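Local structure of post-proline cleaving enzyme (Rickettsia typhi, 4HVT) at residues A[35-39]-A[673-677]; A[462-468]-A[510-516]; A[570-574]-A[625-629]; A[584-590]-A[639-645]. The protein probably acts as a serine-type oligopeptidase that cleaves peptides after proline, as in other members of the prolyl oligopeptidase family. One frame throughout, in Å; residues are numbered along the deposited sequence.

Contact 1: A[35-39]-A[673-677]; sequences ALEWA and YFLES
Trp-38 and Phe-674 form the aromatic part of the contact between helix 34-51 and the edge strand 672-677. The six-membered ring of the indole turns its edge to the face of Phe-674 in a T-shaped pair, with centroids 5.6 Å apart and planes at 64°. CZ3 of Trp-38 makes the nearest approach, 4.1 Å from CZ of Phe-674. In Phe-674, CG stands anti to the backbone N (chi1 177°), which carries the ring out from the strand to the helix. Phe-26 makes a further edge-to-face pair with Trp-38.

Apolar packing continues at Ala-39, whose CB lies 4.1 Å from CE2 of Phe-674. The carbonyl O of Ala-39 sits in the plane of the same ring at its edge, 3.9 Å from CE2.

The carboxylate of Glu-676 lies over the methyl of Ala-39, OE1 coming within 3.2 Å of CB, while CD2 of Leu-36 approaches OE1 to 4.0 Å. OE2 takes a salt bridge from Arg-658 NE and also lies close to OD1 of Asp-645.

Between the two segments themselves the contact is aromatic and methyl packing without a hydrogen bond; farther along the helix, Thr-43 OG1 and Thr-46 OG1 bond Glu-676 N and Phe-674 N, adding polar ties to the strand. Arg-658 probably offsets the crowding of the two acids, which may favour a proton shared between them.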
# COMPACT_ATOMS: atom_id res chain seq x y z
N ALA A 35 4.94 9.36 -27.71
CA ALA A 35 4.85 9.56 -26.26
C ALA A 35 6.19 9.36 -25.55
O ALA A 35 6.59 10.20 -24.74
CB ALA A 35 3.79 8.65 -25.66
N LEU A 36 6.85 8.23 -25.78
CA LEU A 36 8.12 7.92 -25.08
C LEU A 36 9.23 8.94 -25.35
O LEU A 36 9.95 9.34 -24.43
CB LEU A 36 8.63 6.52 -25.42
CG LEU A 36 7.67 5.40 -25.07
CD1 LEU A 36 8.17 4.09 -25.65
CD2 LEU A 36 7.48 5.30 -23.56
N GLU A 37 9.35 9.37 -26.60
CA GLU A 37 10.31 10.38 -26.96
C GLU A 37 9.98 11.74 -26.29
O GLU A 37 10.86 12.36 -25.71
CB GLU A 37 10.39 10.54 -28.48
N TRP A 38 8.72 12.14 -26.36
CA TRP A 38 8.22 13.37 -25.76
C TRP A 38 8.56 13.34 -24.27
O TRP A 38 9.15 14.26 -23.74
CB TRP A 38 6.69 13.48 -26.01
CG TRP A 38 6.03 14.71 -25.39
CD1 TRP A 38 5.84 15.89 -25.98
CD2 TRP A 38 5.45 14.82 -24.08
NE1 TRP A 38 5.19 16.77 -25.14
CE2 TRP A 38 4.95 16.13 -23.95
CE3 TRP A 38 5.31 13.93 -23.01
CZ2 TRP A 38 4.32 16.59 -22.80
CZ3 TRP A 38 4.69 14.38 -21.87
CH2 TRP A 38 4.20 15.71 -21.77
N ALA A 39 8.20 12.23 -23.63
CA ALA A 39 8.44 12.06 -22.22
C ALA A 39 9.92 12.06 -21.84
O ALA A 39 10.27 12.70 -20.85
CB ALA A 39 7.74 10.80 -21.71
N TYR A 673 8.04 20.56 -13.59
CA TYR A 673 9.11 19.59 -13.65
C TYR A 673 8.37 18.27 -13.86
O TYR A 673 7.33 18.07 -13.26
CB TYR A 673 9.95 19.62 -12.32
CG TYR A 673 10.73 20.92 -12.17
CD1 TYR A 673 11.99 21.03 -12.69
CD2 TYR A 673 10.18 22.04 -11.52
CE1 TYR A 673 12.71 22.21 -12.61
CE2 TYR A 673 10.89 23.24 -11.45
CZ TYR A 673 12.15 23.30 -11.98
OH TYR A 673 12.90 24.46 -11.91
N PHE A 674 8.87 17.46 -14.76
CA PHE A 674 8.24 16.21 -15.17
C PHE A 674 9.28 15.11 -15.22
O PHE A 674 10.33 15.30 -15.81
CB PHE A 674 7.62 16.44 -16.54
CG PHE A 674 6.99 15.22 -17.14
CD1 PHE A 674 5.70 14.86 -16.78
CD2 PHE A 674 7.71 14.39 -18.00
CE1 PHE A 674 5.10 13.71 -17.29
CE2 PHE A 674 7.12 13.25 -18.54
CZ PHE A 674 5.81 12.90 -18.18
N LEU A 675 8.93 13.93 -14.67
CA LEU A 675 9.81 12.77 -14.61
C LEU A 675 8.98 11.54 -14.97
O LEU A 675 8.06 11.13 -14.20
CB LEU A 675 10.39 12.58 -13.21
CG LEU A 675 11.35 13.68 -12.72
CD1 LEU A 675 11.58 13.46 -11.27
CD2 LEU A 675 12.66 13.58 -13.44
N GLU A 676 9.33 10.93 -16.09
CA GLU A 676 8.67 9.72 -16.53
C GLU A 676 9.66 8.56 -16.39
O GLU A 676 10.70 8.56 -17.03
CB GLU A 676 8.14 9.81 -17.95
CG GLU A 676 7.53 8.45 -18.36
CD GLU A 676 6.57 8.48 -19.49
OE1 GLU A 676 6.94 7.94 -20.57
OE2 GLU A 676 5.49 9.09 -19.35
N SER A 677 9.36 7.61 -15.52
CA SER A 677 10.18 6.42 -15.35
C SER A 677 9.85 5.29 -16.25
O SER A 677 8.68 4.97 -16.39
CB SER A 677 10.13 5.89 -13.91
OG SER A 677 10.65 4.55 -13.88

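Contact 2: A[462-468]-A[510-516]; sequences IPYFLVY and VSVLANI
The carbonyl O of Leu-513 accepts the N-H of Phe-465 at 2.8 Å, with an N-H...O angle of 168°, and CA of Tyr-464 adds a CA-H...O contact to the same oxygen at 3.2 Å. This is antiparallel pairing of strands 461-469 and 510-514, in the part of the alpha/beta-hydrolase sheet where strands run against their neighbours. Phe-465 and Leu-513 form one hydrogen-bonded pair, Val-467 and Ser-511 another; Tyr-464 with Ala-514 and Leu-466 with Val-512 are the non-hydrogen-bonded pairs. The ladder ends with the N-H of Asn-515 bonded to Pro-463 O.

On the face of Tyr-464, Leu-466 and Val-512, packing is apolar. Leu-466 CD1 is pressed against Val-510 CG1 at 3.4 Å, tighter than usual for two methyls, and also reaches CG2 of Val-512. CG of Tyr-464 is set between the backbone N and the carbonyl carbon (chi1 65°), which brings CD2 to 3.8 Å from Val-512 CG1; helix 536-551 packs against this tyrosine.

Beyond the strand, Asn-515 is the centre of an inverse gamma turn. Its CB packs on the Pro-463 ring, while ND2 hydrogen-bonds Glu-521 and so helps fix the amide. The amide plane stands perpendicular to the Phe-465 ring, and OD1 lies at the ring's edge, near its plane, 3.2 Å from CE2 of Phe-465.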
# COMPACT_ATOMS: atom_id res chain seq x y z
N ILE A 462 -10.26 17.65 12.15
CA ILE A 462 -9.42 16.88 11.27
C ILE A 462 -8.08 16.77 11.96
O ILE A 462 -7.43 17.77 12.19
CB ILE A 462 -9.21 17.62 9.90
CG1 ILE A 462 -10.57 18.00 9.27
CG2 ILE A 462 -8.37 16.80 8.94
CD1 ILE A 462 -11.58 16.89 9.08
N PRO A 463 -7.65 15.55 12.28
CA PRO A 463 -6.35 15.38 12.90
C PRO A 463 -5.24 15.72 11.93
O PRO A 463 -5.35 15.49 10.72
CB PRO A 463 -6.26 13.88 13.19
CG PRO A 463 -7.64 13.37 13.10
CD PRO A 463 -8.35 14.27 12.11
N TYR A 464 -4.15 16.23 12.48
CA TYR A 464 -2.92 16.26 11.77
C TYR A 464 -1.72 16.14 12.72
O TYR A 464 -1.82 16.46 13.91
CB TYR A 464 -2.77 17.51 10.88
CG TYR A 464 -2.69 18.87 11.55
CD1 TYR A 464 -3.86 19.58 11.89
CD2 TYR A 464 -1.49 19.47 11.76
CE1 TYR A 464 -3.82 20.86 12.45
CE2 TYR A 464 -1.43 20.75 12.31
CZ TYR A 464 -2.59 21.45 12.64
OH TYR A 464 -2.44 22.72 13.24
N PHE A 465 -0.64 15.63 12.17
CA PHE A 465 0.63 15.40 12.83
C PHE A 465 1.69 16.37 12.34
O PHE A 465 1.96 16.49 11.12
CB PHE A 465 1.05 13.95 12.68
CG PHE A 465 0.13 13.02 13.39
CD1 PHE A 465 0.35 12.69 14.71
CD2 PHE A 465 -0.99 12.52 12.76
CE1 PHE A 465 -0.54 11.84 15.40
CE2 PHE A 465 -1.88 11.73 13.41
CZ PHE A 465 -1.65 11.32 14.73
N LEU A 466 2.26 17.08 13.30
CA LEU A 466 3.21 18.12 13.03
C LEU A 466 4.56 17.71 13.65
O LEU A 466 4.62 17.40 14.85
CB LEU A 466 2.71 19.39 13.70
CG LEU A 466 3.67 20.56 13.71
CD1 LEU A 466 4.00 21.13 12.34
CD2 LEU A 466 3.09 21.66 14.62
N VAL A 467 5.64 17.70 12.85
CA VAL A 467 6.99 17.35 13.31
C VAL A 467 7.95 18.48 12.92
O VAL A 467 7.95 18.96 11.77
CB VAL A 467 7.50 16.04 12.68
CG1 VAL A 467 8.97 15.76 13.03
CG2 VAL A 467 6.65 14.89 13.16
N TYR A 468 8.75 18.93 13.88
CA TYR A 468 9.69 20.01 13.62
C TYR A 468 10.92 19.87 14.50
O TYR A 468 10.96 19.07 15.47
CB TYR A 468 9.05 21.42 13.79
CG TYR A 468 8.47 21.73 15.14
CD1 TYR A 468 7.12 21.47 15.44
CD2 TYR A 468 9.25 22.33 16.12
CE1 TYR A 468 6.60 21.79 16.70
CE2 TYR A 468 8.73 22.64 17.35
CZ TYR A 468 7.40 22.39 17.62
OH TYR A 468 6.94 22.68 18.90
N VAL A 510 9.69 21.56 8.21
CA VAL A 510 8.61 21.09 9.04
C VAL A 510 7.90 20.06 8.22
O VAL A 510 7.73 20.26 7.01
CB VAL A 510 7.65 22.28 9.34
CG1 VAL A 510 6.43 21.82 10.09
CG2 VAL A 510 8.37 23.33 10.20
N SER A 511 7.45 18.98 8.89
CA SER A 511 6.68 17.91 8.24
C SER A 511 5.25 17.87 8.78
O SER A 511 5.04 17.94 9.98
CB SER A 511 7.34 16.55 8.49
OG SER A 511 8.52 16.40 7.71
N VAL A 512 4.26 17.71 7.88
CA VAL A 512 2.90 17.63 8.33
C VAL A 512 2.16 16.54 7.59
O VAL A 512 2.31 16.41 6.39
CB VAL A 512 2.13 18.95 8.15
CG1 VAL A 512 0.75 18.91 8.78
CG2 VAL A 512 2.91 20.09 8.78
N LEU A 513 1.38 15.78 8.35
CA LEU A 513 0.51 14.74 7.79
C LEU A 513 -0.90 15.01 8.24
O LEU A 513 -1.17 15.03 9.44
CB LEU A 513 0.92 13.35 8.35
CG LEU A 513 0.12 12.12 7.90
CD1 LEU A 513 0.43 11.85 6.47
CD2 LEU A 513 0.55 10.95 8.78
N ALA A 514 -1.81 15.13 7.29
CA ALA A 514 -3.22 15.43 7.55
C ALA A 514 -4.16 14.23 7.32
O ALA A 514 -4.21 13.66 6.25
CB ALA A 514 -3.67 16.61 6.71
N ASN A 515 -4.91 13.87 8.35
CA ASN A 515 -5.79 12.72 8.31
C ASN A 515 -7.17 13.10 7.82
O ASN A 515 -8.22 13.02 8.49
CB ASN A 515 -5.80 12.08 9.71
CG ASN A 515 -4.41 11.63 10.12
OD1 ASN A 515 -3.78 12.28 10.94
ND2 ASN A 515 -3.94 10.52 9.55
N ILE A 516 -7.18 13.51 6.58
CA ILE A 516 -8.39 14.02 5.98
C ILE A 516 -9.46 12.97 5.67
O ILE A 516 -9.19 11.76 5.57
CB ILE A 516 -8.07 14.79 4.67
CG1 ILE A 516 -7.65 13.84 3.51
CG2 ILE A 516 -7.06 15.92 4.98
CD1 ILE A 516 -7.14 14.57 2.25

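Contact 3: A[570-574]-A[625-629]; sequences LLVSV and KYAPL
Pro-628 points its ring at helix 567-578, where CG rests 3.3 Å from OG of Ser-573 and CD lies 4.0 Å from CD1 of Leu-570. The pyrrolidine thus sits against one turn of the helix, crossing the leucine side chain at about a right angle.

Tyr-626 flanks the proline. Its ring also crosses Leu-570 at about a right angle and is met near CE1 by both leucine methyls, CD2 at 4.2 Å. The Val-574 side chain slants across Tyr-626, and CG2 approaches CD1 obliquely to 3.8 Å and the backbone O of Tyr-626 to 3.6 Å. With CG1 anti to the backbone N (chi1 172°), CG2 is the valine branch turned to Tyr-626 and Pro-628. Phe-539 of helix 536-551 adds an edge-to-face partner for Tyr-626.

The hydroxyl of Ser-573 is turned back along its own helix (chi1 61°) to hydrogen-bond with the carbonyl O of Gly-569, so OG is engaged in its own helix while its flank, with CB, lies against the proline CG.

The contact is a buried, largely apolar seam between the exit of helix 617-626 and the helix that follows the probable nucleophile elbow, Gly-564 to Gly-568, of an alpha/beta-hydrolase fold.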
# COMPACT_ATOMS: atom_id res chain seq x y z
N LEU A 570 -4.39 13.15 -7.22
CA LEU A 570 -5.64 13.94 -7.43
C LEU A 570 -5.83 15.05 -6.41
O LEU A 570 -6.06 16.21 -6.75
CB LEU A 570 -6.88 13.02 -7.47
CG LEU A 570 -8.23 13.66 -7.59
CD1 LEU A 570 -8.32 14.50 -8.86
CD2 LEU A 570 -9.38 12.65 -7.48
N LEU A 571 -5.66 14.68 -5.14
CA LEU A 571 -5.77 15.61 -4.04
C LEU A 571 -4.94 16.87 -4.32
O LEU A 571 -5.44 17.96 -4.25
CB LEU A 571 -5.32 14.96 -2.76
CG LEU A 571 -5.12 15.92 -1.56
CD1 LEU A 571 -6.43 16.57 -1.17
CD2 LEU A 571 -4.51 15.17 -0.40
N VAL A 572 -3.67 16.69 -4.64
CA VAL A 572 -2.78 17.84 -4.71
C VAL A 572 -2.92 18.63 -6.02
O VAL A 572 -2.66 19.81 -6.03
CB VAL A 572 -1.29 17.51 -4.41
CG1 VAL A 572 -1.08 16.99 -3.02
CG2 VAL A 572 -0.64 16.67 -5.48
N SER A 573 -3.33 17.98 -7.11
CA SER A 573 -3.66 18.68 -8.31
C SER A 573 -4.97 19.45 -8.20
O SER A 573 -5.08 20.53 -8.81
CB SER A 573 -3.64 17.77 -9.51
OG SER A 573 -4.57 16.70 -9.41
N VAL A 574 -5.97 18.92 -7.49
CA VAL A 574 -7.13 19.71 -7.10
C VAL A 574 -6.74 20.91 -6.20
O VAL A 574 -7.20 22.04 -6.43
CB VAL A 574 -8.20 18.89 -6.40
CG1 VAL A 574 -9.27 19.83 -5.85
CG2 VAL A 574 -8.76 17.84 -7.34
N LYS A 625 -16.65 19.93 -11.26
CA LYS A 625 -16.39 21.07 -10.40
C LYS A 625 -14.95 21.07 -9.83
O LYS A 625 -14.41 22.16 -9.51
CB LYS A 625 -17.37 21.16 -9.24
CG LYS A 625 -18.80 21.46 -9.64
CD LYS A 625 -19.69 21.39 -8.41
CE LYS A 625 -21.16 21.19 -8.79
NZ LYS A 625 -21.93 20.95 -7.52
N TYR A 626 -14.36 19.89 -9.70
CA TYR A 626 -13.03 19.80 -9.13
C TYR A 626 -11.98 19.28 -10.06
O TYR A 626 -10.77 19.52 -9.78
CB TYR A 626 -12.99 19.01 -7.82
CG TYR A 626 -13.22 17.51 -7.95
CD1 TYR A 626 -12.22 16.69 -8.42
CD2 TYR A 626 -14.42 16.93 -7.55
CE1 TYR A 626 -12.40 15.32 -8.51
CE2 TYR A 626 -14.61 15.55 -7.65
CZ TYR A 626 -13.59 14.75 -8.09
OH TYR A 626 -13.83 13.38 -8.16
N ALA A 627 -12.37 18.57 -11.12
CA ALA A 627 -11.40 17.88 -11.96
C ALA A 627 -10.34 18.90 -12.42
O ALA A 627 -10.71 19.89 -13.01
CB ALA A 627 -12.09 17.21 -13.14
N PRO A 628 -9.04 18.64 -12.15
CA PRO A 628 -8.05 19.72 -12.46
C PRO A 628 -8.02 20.12 -13.91
O PRO A 628 -7.89 21.33 -14.21
CB PRO A 628 -6.70 19.10 -12.01
CG PRO A 628 -7.07 18.05 -11.05
CD PRO A 628 -8.46 17.52 -11.42
N LEU A 629 -8.22 19.19 -14.84
CA LEU A 629 -8.10 19.55 -16.30
C LEU A 629 -9.27 20.38 -16.75
O LEU A 629 -9.18 21.07 -17.81
CB LEU A 629 -7.99 18.31 -17.19
CG LEU A 629 -6.79 17.39 -16.94
CD1 LEU A 629 -6.94 16.15 -17.81
CD2 LEU A 629 -5.50 18.10 -17.28

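Contact 4: A[584-590]-A[639-645]; sequences GAVACEV and PTVLITD
Val-586 and Leu-642 share one of the backbone bonds that join strands 585-589 and 640-646 in parallel: Leu-642 N donates to Val-586 O at 2.8 Å. The ladder alternates as parallel pairing requires, Val-586 N bonding Thr-640 O, Cys-588 N bonding Leu-642 O and Thr-644 N bonding Cys-588 O. CA-H...O contacts accompany these bonds, among them Val-641 CA to Val-586 O at 3.2 Å. At the start of the pair a water bridges the strands, donating to Gly-584 O and accepting from Thr-640 N.

At the C-terminal end the side chain of Thr-644 joins in. With OG1 set between its backbone N and carbonyl carbon (chi1 73°), the hydroxyl receives Val-590 N at 3.2 Å; the same N-H makes a weak, bent bond to Thr-644 O. Glu-589 lies side by side with Thr-644, pointing the same way, its CB 3.5 Å from OG1 of Thr-644. Tyr-694 OH of helix 688-706 hydrogen-bonds both OG1 of Thr-644 and OE1 of Glu-589, tying the two polar ends together.

Apolar packing fills the face of Val-586, Cys-588 and Val-641. Val-586 CG2 meets Pro-639 CG at 3.9 Å, and Val-641 CG2 lies 3.9 Å from Val-586 CB.

Val-590 touches Asp-649 and His-682, members with Ser-566 of a probable Ser-His-Asp triad, placing it beside the likely active site at the C-terminal ends of the parallel strands of the alpha/beta-hydrolase fold.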
# COMPACT_ATOMS: atom_id res chain seq x y z
N GLY A 584 3.25 26.98 -2.27
CA GLY A 584 4.47 27.41 -2.96
C GLY A 584 5.12 26.35 -3.84
O GLY A 584 5.95 26.68 -4.71
N ALA A 585 4.78 25.08 -3.62
CA ALA A 585 5.30 23.96 -4.41
C ALA A 585 4.41 22.71 -4.24
O ALA A 585 3.70 22.52 -3.23
CB ALA A 585 6.73 23.62 -4.02
N VAL A 586 4.39 21.95 -5.30
CA VAL A 586 3.57 20.75 -5.37
C VAL A 586 4.35 19.58 -5.99
O VAL A 586 5.06 19.75 -6.98
CB VAL A 586 2.34 20.99 -6.24
CG1 VAL A 586 1.43 19.78 -6.22
CG2 VAL A 586 1.52 22.20 -5.81
N ALA A 587 4.20 18.38 -5.43
CA ALA A 587 4.63 17.14 -6.09
C ALA A 587 3.41 16.23 -6.27
O ALA A 587 2.74 15.88 -5.32
CB ALA A 587 5.75 16.47 -5.32
N CYS A 588 3.07 16.00 -7.54
CA CYS A 588 1.94 15.23 -8.00
C CYS A 588 2.51 13.93 -8.55
O CYS A 588 3.01 13.86 -9.68
CB CYS A 588 1.27 16.04 -9.07
SG CYS A 588 -0.25 15.32 -9.69
N GLU A 589 2.46 12.89 -7.73
CA GLU A 589 3.21 11.69 -8.02
C GLU A 589 2.29 10.57 -8.50
O GLU A 589 1.25 10.33 -7.88
CB GLU A 589 3.92 11.21 -6.76
CG GLU A 589 4.74 12.27 -6.09
CD GLU A 589 5.43 11.75 -4.86
OE1 GLU A 589 6.37 10.92 -4.98
OE2 GLU A 589 5.00 12.17 -3.75
N VAL A 590 2.69 9.89 -9.59
CA VAL A 590 1.96 8.77 -10.23
C VAL A 590 0.46 8.95 -10.08
O VAL A 590 -0.22 8.12 -9.51
CB VAL A 590 2.45 7.39 -9.81
CG1 VAL A 590 3.87 7.16 -10.29
CG2 VAL A 590 2.39 7.22 -8.31
N PRO A 639 1.36 27.18 -8.37
CA PRO A 639 2.61 26.87 -7.68
C PRO A 639 3.38 25.90 -8.57
O PRO A 639 2.76 25.10 -9.29
CB PRO A 639 2.16 26.21 -6.37
CG PRO A 639 0.74 25.94 -6.49
CD PRO A 639 0.17 26.71 -7.67
N THR A 640 4.71 26.02 -8.54
CA THR A 640 5.62 25.14 -9.27
C THR A 640 5.32 23.72 -8.86
O THR A 640 5.13 23.45 -7.68
CB THR A 640 7.10 25.47 -8.99
OG1 THR A 640 7.97 24.70 -9.84
CG2 THR A 640 7.51 25.31 -7.52
N VAL A 641 5.24 22.84 -9.85
CA VAL A 641 4.81 21.48 -9.62
C VAL A 641 5.79 20.50 -10.25
O VAL A 641 6.28 20.70 -11.37
CB VAL A 641 3.37 21.22 -10.10
CG1 VAL A 641 3.22 21.62 -11.54
CG2 VAL A 641 2.97 19.77 -9.93
N LEU A 642 6.07 19.43 -9.52
CA LEU A 642 6.80 18.27 -10.03
C LEU A 642 5.80 17.16 -10.30
O LEU A 642 5.04 16.81 -9.43
CB LEU A 642 7.82 17.77 -8.97
CG LEU A 642 8.54 16.45 -9.29
CD1 LEU A 642 9.35 16.54 -10.58
CD2 LEU A 642 9.54 16.06 -8.19
N ILE A 643 5.74 16.68 -11.54
CA ILE A 643 4.75 15.66 -11.94
C ILE A 643 5.51 14.41 -12.27
O ILE A 643 6.51 14.44 -13.00
CB ILE A 643 4.00 16.11 -13.19
CG1 ILE A 643 3.23 17.44 -12.97
CG2 ILE A 643 3.05 15.03 -13.58
CD1 ILE A 643 2.76 18.13 -14.26
N THR A 644 5.11 13.28 -11.71
CA THR A 644 5.83 12.02 -12.02
C THR A 644 4.89 10.93 -12.52
O THR A 644 3.76 10.81 -12.04
CB THR A 644 6.63 11.51 -10.81
OG1 THR A 644 5.74 10.95 -9.79
CG2 THR A 644 7.46 12.63 -10.21
N ASP A 645 5.38 10.11 -13.44
CA ASP A 645 4.60 8.95 -13.85
C ASP A 645 5.51 7.83 -14.40
O ASP A 645 6.75 7.99 -14.41
CB ASP A 645 3.51 9.41 -14.82
CG ASP A 645 4.02 9.81 -16.19
OD1 ASP A 645 4.88 9.11 -16.75
OD2 ASP A 645 3.49 10.78 -16.73
O HOH W 1 5.60 28.30 -6.74

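Contacts 1, 2 and 4 all reach the eight-stranded mixed sheet of the hydrolase domain, contact 2 near its antiparallel side and contacts 4 and 1 toward the opposite edge; the centres of contacts 1 and 2 are 32 Å apart. Strands 640-646 and 672-677 are neighbours, so contacts 1 and 4 touch, with centres 14 Å apart. Contact 3 sets helix 567-578, which lies beside the sheet, against the end of helix 617-626 and the residues that follow it: Val-572 rests on strand 585-589, and Leu-571 meets Ile-516 of contact 2. Along the chain contact 2 closes first, contacts 3 and 4 then interleave, and contact 1 spans them all, joining the N-terminal helix to the hydrolase domain across the intervening propeller sequence.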